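Local coordinates for hypothetical protein Atu1826 (Agrobacterium tumefaciens, PDB 2I3D) that is of unknown function but is a putative alpha/beta hydrolase, related in sequence to the S15 family of X-Pro dipeptidyl-peptidases, at residues L53-Q58 with A127-G132; F85-I90 with A101-D106; S162-C167 with E192-Q197; S170-N175 with L201-T206; F72-K77 with E224-L229. All blocks are in the same frame, centred on the assembly; numbering follows the deposited sequence.

Interaction 1 (L53-Q58 with A127-G132); sequences LHPHPQ and AGYSFG
The probable nucleophile elbow of an alpha/beta hydrolase, G128-Y129-S130-F131-G132 between strand 124-129 and helix 131-142, packs against the loop that follows strand 49-53. S130 has the strained backbone of such an elbow, with a positive phi of 64°. Parallel strand pairing opens the contact: L53 N donates to A127 O at 2.9 Å, and Y129 N returns to L53 O. Just past the end of strand 49-53, P55 CG lies 3.3 Å from Y129 CD2. P55 CB touches S130 CB. The same loop is held in shape by H54, whose ND1 gives an in-plane bond to a lone pair of P55 O at 2.7 Å. S130 OG is hydrogen-bonded to NE2 of H212, as in a Ser-His-Asp triad. A water 2.7 Å from S130 OG also accepts from H56 N. Its place beside S130 is consistent with an oxyanion hole, in which relatives usually also use the N-H after the nucleophile. F131 CB lies 3.5 Å from H56 N, and CG anti to N (chi1 171°) sets the ring beside H56. There the edge of the H56 ring faces the F131 ring in a T-shaped pair, planes at 89° and centroids 5.6 Å apart.

Interaction 2 (F85-I90 with A101-D106); sequences FNFRSI and AGELSD
Charge pairing between R88 and D106 joins the type II turn F87-I90 to helix 101-117. The guanidinium grips the carboxylate side-on: NE reaches D106 OD2 at 3.0 Å and NH2 reaches D106 OD1 at 2.9 Å, both oxygens lying close to the guanidinium plane. A bend at chi3 (58°) brings the group round to this position. A third hydrogen bond comes from the backbone, R88 N to D106 OD2 at 2.9 Å; it and the NE bond approach that oxygen from opposite faces of the carboxylate. One face of the guanidinium lies on the helix backbone, with G102 CA 3.4 Å above its centre. Apolar contacts flank the polar ones. E103 CB sits over a face of the F87 ring in a CH-pi contact, 3.8 Å from its centroid, and F85 CE1 touches D106 CB at 3.8 Å. E103 OE2 takes a bond from D98 N and lies 4.5 Å from R88 NE; no N-H points at it, and besides packing on R88 CG it can probably add only a general attraction. With three bonds on a buried carboxylate, two of them from the guanidinium, D106 is probably ionised, and the turn's main chain and the arginine's rotation are fixed together.

Interaction 3 (S162-C167 with E192-Q197); sequences SFLAPC and EKLKTQ
P166 and Q197 come within 6.4 Å CA to CA, and C167 within 6.8 Å of L194, as an irregular loop with an inverse gamma turn centred on L164 and a cis peptide before P166 passes the last turns of helix 184-195. The amide of Q197 carries the contact by pairing with two backbone groups of this loop. Its NE2 donates to L164 O at 3.1 Å, the acceptor lying near the amide plane, while its OE1 accepts from C167 N at 2.9 Å, the donor sitting above the carbonyl plane. With chi2 at 176° the side chain runs straight out from CG to reach both. The amide bridges the cis-proline kink, and P166 CB rests 3.6 Å from OE1. Beside the amide the contact is apolar: L194 CD2 meets L164 CB at 3.9 Å and C167 CB at 4.1 Å, and M137 of helix 131-142 touches both loop residues. In the segment's last turn, T196 OG1 donates to K193 O. The segments belong to neighbouring connections of the sheet: the loop leads into strand 171-176, and the helix forms the beta-alpha-beta crossover from it to strand 202-207, as in alpha/beta-hydrolase folds.

Interaction 4 (S170-N175 with L201-T206); sequences SGLIIN and LITHRT
N175 and H204 meet on one face of a parallel strand pair, their amide and imidazole planes only 17° apart. N175 CG stands between the backbone N and the carbonyl carbon (chi1 65°), which turns ND2 across to the edge of the ring; ND2 lies 2.7 Å from H204 NE2 in a weak, bent hydrogen bond. The same edge brings H204 CD2 within 3.4 Å of I173 O. On its other branch N175 OD1 accepts from a water that also bonds T206 OG1, so the amide reaches H204 directly and, through water, T206, its partner in the register. Further along this face I173 CD1 touches I202 CG2 at 4.0 Å. On the reverse face L172 CD1 lies against T203 CG2, and I174 CD1 against CB of R205, whose end then leads away. At the start, S170 OG accepts a nearly straight bond from L201 N at 2.9 Å. Backbone bonds hold the register, T203 N to G171 O, I173 N to T203 O, R205 N to I173 O and N175 N to R205 O, while G171 N to L201 O is weak. The segments 171-175 and 202-206 approach to 4.8 Å, at 17° from parallel. Helix 184-195, the beta-alpha-beta crossover between them, covers the I173, N175, I202 and H204 face, with V187, V191 and L194 in contact; helix 218-233 covers the L172, I174 and T203 face through Y228, L221 and E224. Strand 146-152 flanks strand 171-176, and strand 202-207 closes this edge of the sheet within the chain.

Interaction 5 (F72-K77 with E224-L229); sequences FYLFQK and ECEDYL
The F75 ring receives L229 CD2 over one face in a CH-pi contact, 4.2 Å from its centroid, while L229 CD1 touches F75 CE1 at 3.9 Å; F80 meets the same phenylalanine edge-to-face. No hydrogen bond links segments 72-77 and 224-229, and apolar side chains do most of the work. L74 gives the largest share of the contact: with CG anti to the backbone N (chi1 175°) it extends toward the other helix, where CD2 lies 3.7 Å from both C225 C and E226 N, so that a methyl rests against the peptide link itself. CD2 also meets C225 CB, and the other methyl, CD1, rests against CB and CG of E226. L229 slides past L74 from the opposite direction; L229 CD2 lies 3.8 Å from L74 CG, so that it touches both L74 and F75. Toward the exposed side, K77 NZ and E226 OE2 form a long salt bridge at 3.7 Å, the two side chains crossing at about a right angle; the nearer partner of E226 OE2 is R78 NH2, in a salt bridge. The short helical segments lie 10.6 Å apart with a crossing angle of -31°, running in broadly the same direction. M150 of strand 146-152 touches L74, F75, C225 and L229; from strand 124-129, A127 touches F75 and W125 touches L229. Two helices packed side by side on one face of a central parallel beta region are a standard layer of the alpha/beta-hydrolase fold.

Overall arrangement
Interactions 1 and 2 touch: H54 probably bonds to F87 N, L53 packs on F85, and F131 on E103, so the likely nucleophile elbow and the R88-D106 pair share one largely buried region. Interactions 3 and 4 form a second group around the strand 171-176, helix 184-195, strand 202-207 unit, L194 resting on I173 and I202; both are partly buried, interaction 3 lying further from the centre. Interaction 5, mainly apolar, touches interaction 1 through F75 on A127 and interaction 4 through Y228 and E224. Chemistry follows place: strand bonds in 1 and 4, a charge pair on a buried aspartate in 2, a side-chain amide on loop backbone in 3, and a long salt bridge on the exposed side of 5.

Interaction 1 (L53-Q58 with A127-G132)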
# COMPACT_ATOMS: atom_id res chain seq x y z
N LEU B 53 11.18 5.99 4.93
CA LEU B 53 10.46 7.15 4.40
C LEU B 53 9.48 6.74 3.31
O LEU B 53 9.81 5.96 2.43
CB LEU B 53 11.47 8.20 3.87
CG LEU B 53 12.45 8.67 4.95
CD1 LEU B 53 13.58 9.55 4.38
CD2 LEU B 53 11.69 9.35 6.11
N HIS B 54 8.25 7.27 3.39
CA HIS B 54 7.16 6.78 2.52
C HIS B 54 6.93 7.62 1.23
O HIS B 54 7.51 8.71 1.07
CB HIS B 54 5.87 6.63 3.37
CG HIS B 54 5.25 7.93 3.78
ND1 HIS B 54 4.59 8.77 2.91
CD2 HIS B 54 5.12 8.50 5.02
CE1 HIS B 54 4.10 9.81 3.58
NE2 HIS B 54 4.40 9.66 4.86
N PRO B 55 6.10 7.11 0.29
CA PRO B 55 5.78 7.85 -0.92
C PRO B 55 4.95 9.12 -0.76
O PRO B 55 4.40 9.40 0.33
CB PRO B 55 4.97 6.85 -1.78
CG PRO B 55 5.44 5.50 -1.29
CD PRO B 55 5.62 5.71 0.22
N HIS B 56 4.82 9.84 -1.87
CA HIS B 56 3.96 11.03 -1.90
C HIS B 56 2.49 10.60 -1.70
O HIS B 56 2.09 9.52 -2.13
CB HIS B 56 4.12 11.68 -3.27
CG HIS B 56 3.57 13.05 -3.35
ND1 HIS B 56 2.22 13.31 -3.49
CD2 HIS B 56 4.19 14.25 -3.40
CE1 HIS B 56 2.04 14.62 -3.59
NE2 HIS B 56 3.22 15.21 -3.53
N PRO B 57 1.69 11.46 -1.05
CA PRO B 57 0.25 11.09 -0.95
C PRO B 57 -0.50 10.89 -2.28
O PRO B 57 -1.54 10.19 -2.30
CB PRO B 57 -0.37 12.24 -0.14
CG PRO B 57 0.62 13.39 -0.25
CD PRO B 57 2.01 12.71 -0.34
N GLN B 58 0.00 11.44 -3.38
CA GLN B 58 -0.69 11.23 -4.66
C GLN B 58 -0.65 9.75 -5.07
O GLN B 58 -1.51 9.27 -5.84
CB GLN B 58 -0.13 12.12 -5.76
CG GLN B 58 1.19 11.62 -6.39
CD GLN B 58 1.80 12.66 -7.31
OE1 GLN B 58 1.09 13.52 -7.84
NE2 GLN B 58 3.14 12.60 -7.49
N ALA B 127 16.08 4.24 4.38
CA ALA B 127 15.46 3.49 3.28
C ALA B 127 14.23 4.27 2.88
O ALA B 127 13.42 4.61 3.76
CB ALA B 127 15.09 2.09 3.74
N GLY B 128 14.09 4.60 1.60
CA GLY B 128 12.96 5.41 1.14
C GLY B 128 12.32 4.82 -0.11
O GLY B 128 13.01 4.24 -0.93
N TYR B 129 11.01 5.00 -0.27
CA TYR B 129 10.30 4.47 -1.43
C TYR B 129 9.65 5.62 -2.19
O TYR B 129 8.91 6.43 -1.61
CB TYR B 129 9.27 3.44 -0.89
CG TYR B 129 8.29 2.95 -1.91
CD1 TYR B 129 8.63 2.82 -3.26
CD2 TYR B 129 6.99 2.59 -1.52
CE1 TYR B 129 7.66 2.38 -4.24
CE2 TYR B 129 6.04 2.16 -2.45
CZ TYR B 129 6.37 2.06 -3.78
OH TYR B 129 5.38 1.60 -4.61
N SER B 130 9.97 5.73 -3.48
CA SER B 130 9.43 6.73 -4.35
C SER B 130 9.85 8.14 -3.88
O SER B 130 11.05 8.40 -3.73
CB SER B 130 7.91 6.55 -4.49
OG SER B 130 7.39 7.24 -5.62
N PHE B 131 8.88 9.05 -3.63
CA PHE B 131 9.23 10.37 -3.07
C PHE B 131 10.12 10.21 -1.81
O PHE B 131 11.06 10.98 -1.58
CB PHE B 131 7.94 11.11 -2.76
CG PHE B 131 8.11 12.41 -1.98
CD1 PHE B 131 8.23 13.62 -2.64
CD2 PHE B 131 7.98 12.41 -0.59
CE1 PHE B 131 8.30 14.80 -1.90
CE2 PHE B 131 8.04 13.58 0.15
CZ PHE B 131 8.21 14.76 -0.50
N GLY B 132 9.82 9.20 -0.98
CA GLY B 132 10.63 8.91 0.20
C GLY B 132 12.11 8.65 -0.12
O GLY B 132 12.96 8.96 0.70
O HOH W 1 5.85 9.16 -4.51

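Interaction 2 (F85-I90 with A101-D106)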
# COMPACT_ATOMS: atom_id res chain seq x y z
N PHE B 85 7.69 6.88 9.90
CA PHE B 85 6.75 7.93 10.35
C PHE B 85 6.02 8.57 9.18
O PHE B 85 6.45 8.47 8.03
CB PHE B 85 7.52 9.01 11.14
CG PHE B 85 8.38 9.90 10.28
CD1 PHE B 85 7.89 11.13 9.82
CD2 PHE B 85 9.68 9.50 9.90
CE1 PHE B 85 8.66 11.95 8.98
CE2 PHE B 85 10.45 10.33 9.04
CZ PHE B 85 9.93 11.54 8.61
N ASN B 86 4.92 9.25 9.48
CA ASN B 86 4.13 9.94 8.49
C ASN B 86 4.66 11.34 8.31
O ASN B 86 4.85 12.07 9.30
CB ASN B 86 2.67 9.98 8.90
CG ASN B 86 1.93 8.72 8.53
OD1 ASN B 86 2.33 7.99 7.59
ND2 ASN B 86 0.82 8.45 9.22
N PHE B 87 4.91 11.72 7.06
CA PHE B 87 5.29 13.13 6.77
C PHE B 87 4.18 14.08 7.22
O PHE B 87 3.01 13.67 7.35
CB PHE B 87 5.58 13.37 5.29
CG PHE B 87 6.90 12.80 4.83
CD1 PHE B 87 8.12 13.16 5.45
CD2 PHE B 87 6.93 11.92 3.73
CE1 PHE B 87 9.34 12.61 4.99
CE2 PHE B 87 8.14 11.38 3.24
CZ PHE B 87 9.36 11.71 3.88
N ARG B 88 4.54 15.35 7.44
CA ARG B 88 3.50 16.40 7.70
C ARG B 88 2.31 16.25 6.77
O ARG B 88 2.48 16.02 5.54
CB ARG B 88 4.09 17.81 7.52
CG ARG B 88 4.60 18.12 6.10
CD ARG B 88 5.38 19.46 6.06
NE ARG B 88 6.52 19.45 6.97
CZ ARG B 88 7.14 20.56 7.39
NH1 ARG B 88 6.74 21.74 6.92
NH2 ARG B 88 8.17 20.48 8.24
N SER B 89 1.11 16.38 7.37
CA SER B 89 -0.22 16.33 6.70
C SER B 89 -0.76 14.91 6.56
O SER B 89 -1.95 14.75 6.30
CB SER B 89 -0.25 17.01 5.34
OG SER B 89 0.14 16.11 4.30
N ILE B 90 0.11 13.89 6.67
CA ILE B 90 -0.30 12.48 6.49
C ILE B 90 -0.73 11.85 7.84
O ILE B 90 -0.05 11.98 8.87
CB ILE B 90 0.90 11.68 5.87
CG1 ILE B 90 1.52 12.40 4.64
CG2 ILE B 90 0.51 10.19 5.63
CD1 ILE B 90 0.60 12.61 3.46
N ALA B 101 10.99 20.41 0.79
CA ALA B 101 11.77 20.99 1.90
C ALA B 101 11.22 20.64 3.29
O ALA B 101 11.98 20.28 4.22
CB ALA B 101 11.89 22.51 1.74
N GLY B 102 9.90 20.75 3.45
CA GLY B 102 9.31 20.43 4.76
C GLY B 102 9.50 18.96 5.13
O GLY B 102 9.74 18.61 6.28
N GLU B 103 9.37 18.08 4.14
CA GLU B 103 9.45 16.66 4.43
C GLU B 103 10.87 16.26 4.77
O GLU B 103 11.09 15.41 5.65
CB GLU B 103 8.86 15.85 3.26
CG GLU B 103 7.29 15.99 3.23
CD GLU B 103 6.83 17.23 2.49
OE1 GLU B 103 7.50 17.61 1.51
OE2 GLU B 103 5.78 17.80 2.86
N LEU B 104 11.85 16.95 4.14
CA LEU B 104 13.23 16.74 4.53
C LEU B 104 13.45 17.21 5.99
O LEU B 104 14.09 16.50 6.76
CB LEU B 104 14.20 17.49 3.60
CG LEU B 104 15.68 17.39 3.99
CD1 LEU B 104 16.20 15.96 4.06
CD2 LEU B 104 16.53 18.19 2.99
N SER B 105 12.85 18.34 6.37
CA SER B 105 12.95 18.81 7.76
C SER B 105 12.32 17.82 8.72
O SER B 105 12.90 17.55 9.78
CB SER B 105 12.32 20.19 7.92
OG SER B 105 13.17 21.07 7.18
N ASP B 106 11.16 17.25 8.32
CA ASP B 106 10.52 16.20 9.12
C ASP B 106 11.45 15.01 9.35
O ASP B 106 11.58 14.52 10.47
CB ASP B 106 9.26 15.68 8.42
CG ASP B 106 8.15 16.72 8.34
OD1 ASP B 106 8.24 17.74 9.10
OD2 ASP B 106 7.20 16.54 7.50

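Interaction 3 (S162-C167 with E192-Q197)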
# COMPACT_ATOMS: atom_id res chain seq x y z
N SER B 162 20.35 16.00 -8.40
CA SER B 162 21.67 16.41 -8.81
C SER B 162 22.45 16.94 -7.59
O SER B 162 23.67 17.14 -7.71
CB SER B 162 21.61 17.41 -9.97
OG SER B 162 21.26 18.63 -9.46
N PHE B 163 21.80 17.08 -6.43
CA PHE B 163 22.50 17.37 -5.14
C PHE B 163 23.49 16.25 -4.73
O PHE B 163 24.33 16.45 -3.86
CB PHE B 163 21.50 17.61 -4.00
CG PHE B 163 20.65 16.38 -3.70
CD1 PHE B 163 21.12 15.39 -2.85
CD2 PHE B 163 19.41 16.23 -4.30
CE1 PHE B 163 20.34 14.24 -2.60
CE2 PHE B 163 18.64 15.07 -4.07
CZ PHE B 163 19.12 14.08 -3.24
N LEU B 164 23.33 15.05 -5.27
CA LEU B 164 24.24 13.94 -4.95
C LEU B 164 25.57 14.11 -5.68
O LEU B 164 25.83 13.54 -6.77
CB LEU B 164 23.62 12.63 -5.37
CG LEU B 164 22.49 12.13 -4.46
CD1 LEU B 164 21.68 11.02 -5.17
CD2 LEU B 164 23.02 11.66 -3.06
N ALA B 165 26.44 14.89 -5.08
CA ALA B 165 27.65 15.31 -5.79
C ALA B 165 28.81 15.58 -4.82
O ALA B 165 29.20 16.74 -4.62
CB ALA B 165 27.35 16.53 -6.63
N PRO B 166 29.42 14.51 -4.29
CA PRO B 166 29.03 13.17 -4.68
C PRO B 166 28.14 12.51 -3.61
O PRO B 166 28.02 12.99 -2.46
CB PRO B 166 30.38 12.43 -4.75
CG PRO B 166 31.15 13.08 -3.60
CD PRO B 166 30.59 14.48 -3.37
N CYS B 167 27.52 11.44 -4.04
CA CYS B 167 26.87 10.55 -3.13
C CYS B 167 27.93 10.05 -2.14
O CYS B 167 28.97 9.56 -2.56
CB CYS B 167 26.20 9.43 -3.90
SG CYS B 167 25.28 8.29 -2.85
N GLU B 192 23.95 5.70 -13.62
CA GLU B 192 25.21 5.90 -14.38
C GLU B 192 25.98 7.12 -13.85
O GLU B 192 27.23 7.07 -13.74
CB GLU B 192 24.93 6.06 -15.88
CG GLU B 192 24.57 4.76 -16.56
CD GLU B 192 25.73 3.77 -16.65
OE1 GLU B 192 26.78 4.10 -17.25
OE2 GLU B 192 25.60 2.68 -16.10
N LYS B 193 25.27 8.20 -13.53
CA LYS B 193 25.92 9.38 -12.94
C LYS B 193 26.60 9.03 -11.61
O LYS B 193 27.77 9.32 -11.39
CB LYS B 193 24.90 10.53 -12.79
CG LYS B 193 25.30 11.70 -11.92
CD LYS B 193 26.41 12.46 -12.58
CE LYS B 193 26.84 13.63 -11.71
NZ LYS B 193 28.10 14.26 -12.22
N LEU B 194 25.88 8.31 -10.74
CA LEU B 194 26.42 7.98 -9.43
C LEU B 194 27.60 7.03 -9.56
O LEU B 194 28.52 7.12 -8.73
CB LEU B 194 25.35 7.34 -8.53
CG LEU B 194 24.21 8.30 -8.21
CD1 LEU B 194 23.21 7.62 -7.24
CD2 LEU B 194 24.73 9.67 -7.68
N LYS B 195 27.59 6.18 -10.57
CA LYS B 195 28.65 5.16 -10.76
C LYS B 195 29.98 5.80 -11.19
O LYS B 195 31.05 5.16 -11.13
CB LYS B 195 28.20 4.02 -11.70
CG LYS B 195 27.09 3.16 -11.03
CD LYS B 195 26.70 1.89 -11.82
CE LYS B 195 25.99 0.83 -10.88
NZ LYS B 195 25.38 -0.29 -11.69
N THR B 196 29.96 7.07 -11.57
CA THR B 196 31.22 7.79 -11.88
C THR B 196 31.97 8.26 -10.63
O THR B 196 33.08 8.79 -10.73
CB THR B 196 30.98 9.03 -12.77
OG1 THR B 196 30.26 10.03 -12.04
CG2 THR B 196 30.20 8.65 -14.03
N GLN B 197 31.34 8.11 -9.47
CA GLN B 197 31.87 8.64 -8.23
C GLN B 197 32.73 7.58 -7.50
O GLN B 197 32.23 6.54 -7.10
CB GLN B 197 30.69 9.19 -7.40
CG GLN B 197 29.86 10.21 -8.24
CD GLN B 197 28.61 10.75 -7.57
OE1 GLN B 197 28.18 10.24 -6.54
NE2 GLN B 197 28.01 11.79 -8.16

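Interaction 4 (S170-N175 with L201-T206)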
# COMPACT_ATOMS: atom_id res chain seq x y z
N SER B 170 27.75 4.02 -0.06
CA SER B 170 27.28 2.92 -0.88
C SER B 170 25.81 2.62 -0.52
O SER B 170 25.40 2.78 0.62
CB SER B 170 28.14 1.69 -0.57
OG SER B 170 29.49 1.94 -1.01
N GLY B 171 25.06 2.13 -1.50
CA GLY B 171 23.68 1.74 -1.20
C GLY B 171 23.05 1.02 -2.38
O GLY B 171 23.69 0.76 -3.42
N LEU B 172 21.76 0.74 -2.22
CA LEU B 172 20.97 -0.04 -3.18
C LEU B 172 19.93 0.87 -3.85
O LEU B 172 19.21 1.60 -3.15
CB LEU B 172 20.23 -1.13 -2.38
CG LEU B 172 19.19 -1.93 -3.18
CD1 LEU B 172 19.83 -2.81 -4.24
CD2 LEU B 172 18.36 -2.77 -2.24
N ILE B 173 19.85 0.78 -5.18
CA ILE B 173 18.77 1.42 -5.93
C ILE B 173 18.06 0.27 -6.60
O ILE B 173 18.70 -0.56 -7.27
CB ILE B 173 19.30 2.46 -6.94
CG1 ILE B 173 19.93 3.62 -6.18
CG2 ILE B 173 18.18 2.94 -7.85
CD1 ILE B 173 20.58 4.70 -7.05
N ILE B 174 16.73 0.21 -6.42
CA ILE B 174 16.00 -0.91 -7.01
C ILE B 174 14.73 -0.37 -7.67
O ILE B 174 14.02 0.46 -7.08
CB ILE B 174 15.76 -2.07 -5.97
CG1 ILE B 174 14.97 -3.22 -6.55
CG2 ILE B 174 15.13 -1.48 -4.67
CD1 ILE B 174 15.35 -4.50 -5.70
N ASN B 175 14.48 -0.78 -8.91
CA ASN B 175 13.35 -0.23 -9.70
C ASN B 175 12.86 -1.32 -10.62
O ASN B 175 13.58 -2.30 -10.86
CB ASN B 175 13.72 1.03 -10.51
CG ASN B 175 14.78 0.75 -11.62
OD1 ASN B 175 14.56 1.02 -12.82
ND2 ASN B 175 15.93 0.25 -11.21
N LEU B 201 30.05 2.06 -3.89
CA LEU B 201 29.46 1.10 -4.84
C LEU B 201 27.96 1.29 -4.80
O LEU B 201 27.32 1.15 -3.72
CB LEU B 201 29.76 -0.35 -4.41
CG LEU B 201 29.16 -1.43 -5.33
CD1 LEU B 201 29.73 -1.32 -6.74
CD2 LEU B 201 29.40 -2.83 -4.79
N ILE B 202 27.41 1.58 -5.98
CA ILE B 202 25.96 1.61 -6.20
C ILE B 202 25.53 0.22 -6.68
O ILE B 202 25.98 -0.25 -7.75
CB ILE B 202 25.53 2.71 -7.22
CG1 ILE B 202 25.94 4.10 -6.74
CG2 ILE B 202 24.02 2.66 -7.46
CD1 ILE B 202 25.30 4.56 -5.42
N THR B 203 24.71 -0.46 -5.89
CA THR B 203 24.16 -1.76 -6.30
C THR B 203 22.80 -1.43 -6.90
O THR B 203 21.93 -0.88 -6.21
CB THR B 203 24.03 -2.72 -5.09
OG1 THR B 203 25.36 -3.06 -4.64
CG2 THR B 203 23.28 -4.00 -5.47
N HIS B 204 22.64 -1.70 -8.19
CA HIS B 204 21.43 -1.31 -8.89
C HIS B 204 20.75 -2.56 -9.45
O HIS B 204 21.30 -3.21 -10.36
CB HIS B 204 21.75 -0.36 -10.04
CG HIS B 204 20.56 -0.03 -10.88
ND1 HIS B 204 20.64 0.31 -12.22
CD2 HIS B 204 19.24 0.02 -10.55
CE1 HIS B 204 19.42 0.56 -12.67
NE2 HIS B 204 18.56 0.41 -11.68
N ARG B 205 19.58 -2.90 -8.90
CA ARG B 205 18.84 -4.03 -9.42
C ARG B 205 17.59 -3.54 -10.14
O ARG B 205 16.87 -2.72 -9.61
CB ARG B 205 18.45 -4.95 -8.24
CG ARG B 205 17.62 -6.16 -8.62
CD ARG B 205 18.46 -7.22 -9.45
NE ARG B 205 17.53 -8.19 -10.02
CZ ARG B 205 17.63 -8.70 -11.24
NH1 ARG B 205 18.66 -8.40 -12.04
NH2 ARG B 205 16.70 -9.57 -11.64
N THR B 206 17.34 -4.06 -11.33
CA THR B 206 16.12 -3.78 -12.07
C THR B 206 15.28 -5.06 -12.04
O THR B 206 15.76 -6.14 -12.48
CB THR B 206 16.41 -3.33 -13.50
OG1 THR B 206 17.25 -2.16 -13.48
CG2 THR B 206 15.08 -3.02 -14.27
O HOH W 2 16.76 0.57 -14.60

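Interaction 5 (F72-K77 with E224-L229)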
# COMPACT_ATOMS: atom_id res chain seq x y z
N PHE B 72 10.70 -1.46 7.09
CA PHE B 72 10.79 -1.34 8.54
C PHE B 72 11.08 -2.71 9.20
O PHE B 72 12.02 -2.85 10.01
CB PHE B 72 9.49 -0.75 9.06
CG PHE B 72 9.43 -0.58 10.54
CD1 PHE B 72 9.66 0.68 11.12
CD2 PHE B 72 9.09 -1.66 11.37
CE1 PHE B 72 9.55 0.86 12.52
CE2 PHE B 72 8.97 -1.50 12.76
CZ PHE B 72 9.22 -0.23 13.34
N TYR B 73 10.28 -3.71 8.85
CA TYR B 73 10.43 -5.03 9.45
C TYR B 73 11.80 -5.68 9.15
O TYR B 73 12.40 -6.30 10.02
CB TYR B 73 9.30 -5.93 8.96
CG TYR B 73 9.20 -7.25 9.67
CD1 TYR B 73 8.81 -7.33 11.01
CD2 TYR B 73 9.48 -8.42 8.99
CE1 TYR B 73 8.71 -8.57 11.66
CE2 TYR B 73 9.40 -9.66 9.63
CZ TYR B 73 9.02 -9.71 10.95
OH TYR B 73 8.94 -10.97 11.51
N LEU B 74 12.33 -5.48 7.92
CA LEU B 74 13.67 -5.95 7.58
C LEU B 74 14.74 -5.41 8.53
O LEU B 74 15.57 -6.18 9.08
CB LEU B 74 14.00 -5.51 6.14
CG LEU B 74 15.44 -5.83 5.72
CD1 LEU B 74 15.77 -7.34 5.96
CD2 LEU B 74 15.56 -5.47 4.20
N PHE B 75 14.77 -4.10 8.70
CA PHE B 75 15.78 -3.53 9.59
C PHE B 75 15.57 -3.96 11.04
O PHE B 75 16.55 -4.26 11.74
CB PHE B 75 15.81 -2.01 9.44
CG PHE B 75 16.48 -1.56 8.17
CD1 PHE B 75 17.89 -1.43 8.10
CD2 PHE B 75 15.72 -1.33 7.00
CE1 PHE B 75 18.52 -1.01 6.89
CE2 PHE B 75 16.33 -0.91 5.77
CZ PHE B 75 17.74 -0.77 5.70
N GLN B 76 14.32 -4.02 11.46
CA GLN B 76 13.93 -4.48 12.80
C GLN B 76 14.55 -5.84 13.06
O GLN B 76 15.24 -6.08 14.06
CB GLN B 76 12.39 -4.63 12.88
CG GLN B 76 11.91 -5.12 14.27
CD GLN B 76 10.40 -5.12 14.47
OE1 GLN B 76 9.63 -4.63 13.65
NE2 GLN B 76 9.98 -5.68 15.60
N LYS B 77 14.28 -6.76 12.15
CA LYS B 77 14.75 -8.14 12.30
C LYS B 77 16.27 -8.25 12.30
O LYS B 77 16.78 -9.23 12.83
CB LYS B 77 14.23 -9.04 11.18
CG LYS B 77 12.75 -9.33 11.15
CD LYS B 77 12.48 -10.31 9.95
CE LYS B 77 12.87 -9.65 8.59
NZ LYS B 77 13.40 -10.55 7.51
N GLU B 224 15.38 -9.05 -2.46
CA GLU B 224 16.57 -8.33 -2.94
C GLU B 224 17.05 -7.35 -1.88
O GLU B 224 18.26 -7.27 -1.63
CB GLU B 224 16.27 -7.59 -4.23
CG GLU B 224 15.98 -8.54 -5.44
CD GLU B 224 17.22 -9.17 -6.07
OE1 GLU B 224 18.36 -8.91 -5.63
OE2 GLU B 224 17.02 -9.90 -7.06
N CYS B 225 16.12 -6.63 -1.24
CA CYS B 225 16.50 -5.74 -0.11
C CYS B 225 17.16 -6.52 1.06
O CYS B 225 18.17 -6.11 1.60
CB CYS B 225 15.28 -4.97 0.39
SG CYS B 225 14.68 -3.80 -0.87
N GLU B 226 16.56 -7.67 1.42
CA GLU B 226 17.12 -8.53 2.47
C GLU B 226 18.55 -9.01 2.14
O GLU B 226 19.46 -8.85 2.95
CB GLU B 226 16.18 -9.70 2.73
CG GLU B 226 16.63 -10.62 3.80
CD GLU B 226 15.66 -11.81 3.95
OE1 GLU B 226 15.01 -12.24 2.94
OE2 GLU B 226 15.56 -12.32 5.10
N ASP B 227 18.73 -9.52 0.93
CA ASP B 227 20.03 -10.02 0.47
C ASP B 227 21.05 -8.90 0.50
O ASP B 227 22.18 -9.09 0.93
CB ASP B 227 19.96 -10.60 -0.94
CG ASP B 227 19.10 -11.85 -1.04
OD1 ASP B 227 18.73 -12.43 0.01
OD2 ASP B 227 18.81 -12.26 -2.17
N TYR B 228 20.63 -7.70 0.08
CA TYR B 228 21.58 -6.58 0.03
C TYR B 228 22.04 -6.24 1.48
O TYR B 228 23.22 -6.03 1.77
CB TYR B 228 20.94 -5.35 -0.62
CG TYR B 228 21.92 -4.21 -0.68
CD1 TYR B 228 23.02 -4.27 -1.57
CD2 TYR B 228 21.79 -3.12 0.19
CE1 TYR B 228 23.95 -3.24 -1.63
CE2 TYR B 228 22.71 -2.08 0.18
CZ TYR B 228 23.80 -2.15 -0.71
OH TYR B 228 24.71 -1.12 -0.70
N LEU B 229 21.09 -6.13 2.39
CA LEU B 229 21.44 -5.72 3.76
C LEU B 229 22.32 -6.80 4.40
O LEU B 229 23.30 -6.50 5.08
CB LEU B 229 20.16 -5.47 4.56
CG LEU B 229 20.39 -5.05 6.01
CD1 LEU B 229 21.16 -3.75 6.03
CD2 LEU B 229 19.01 -4.90 6.70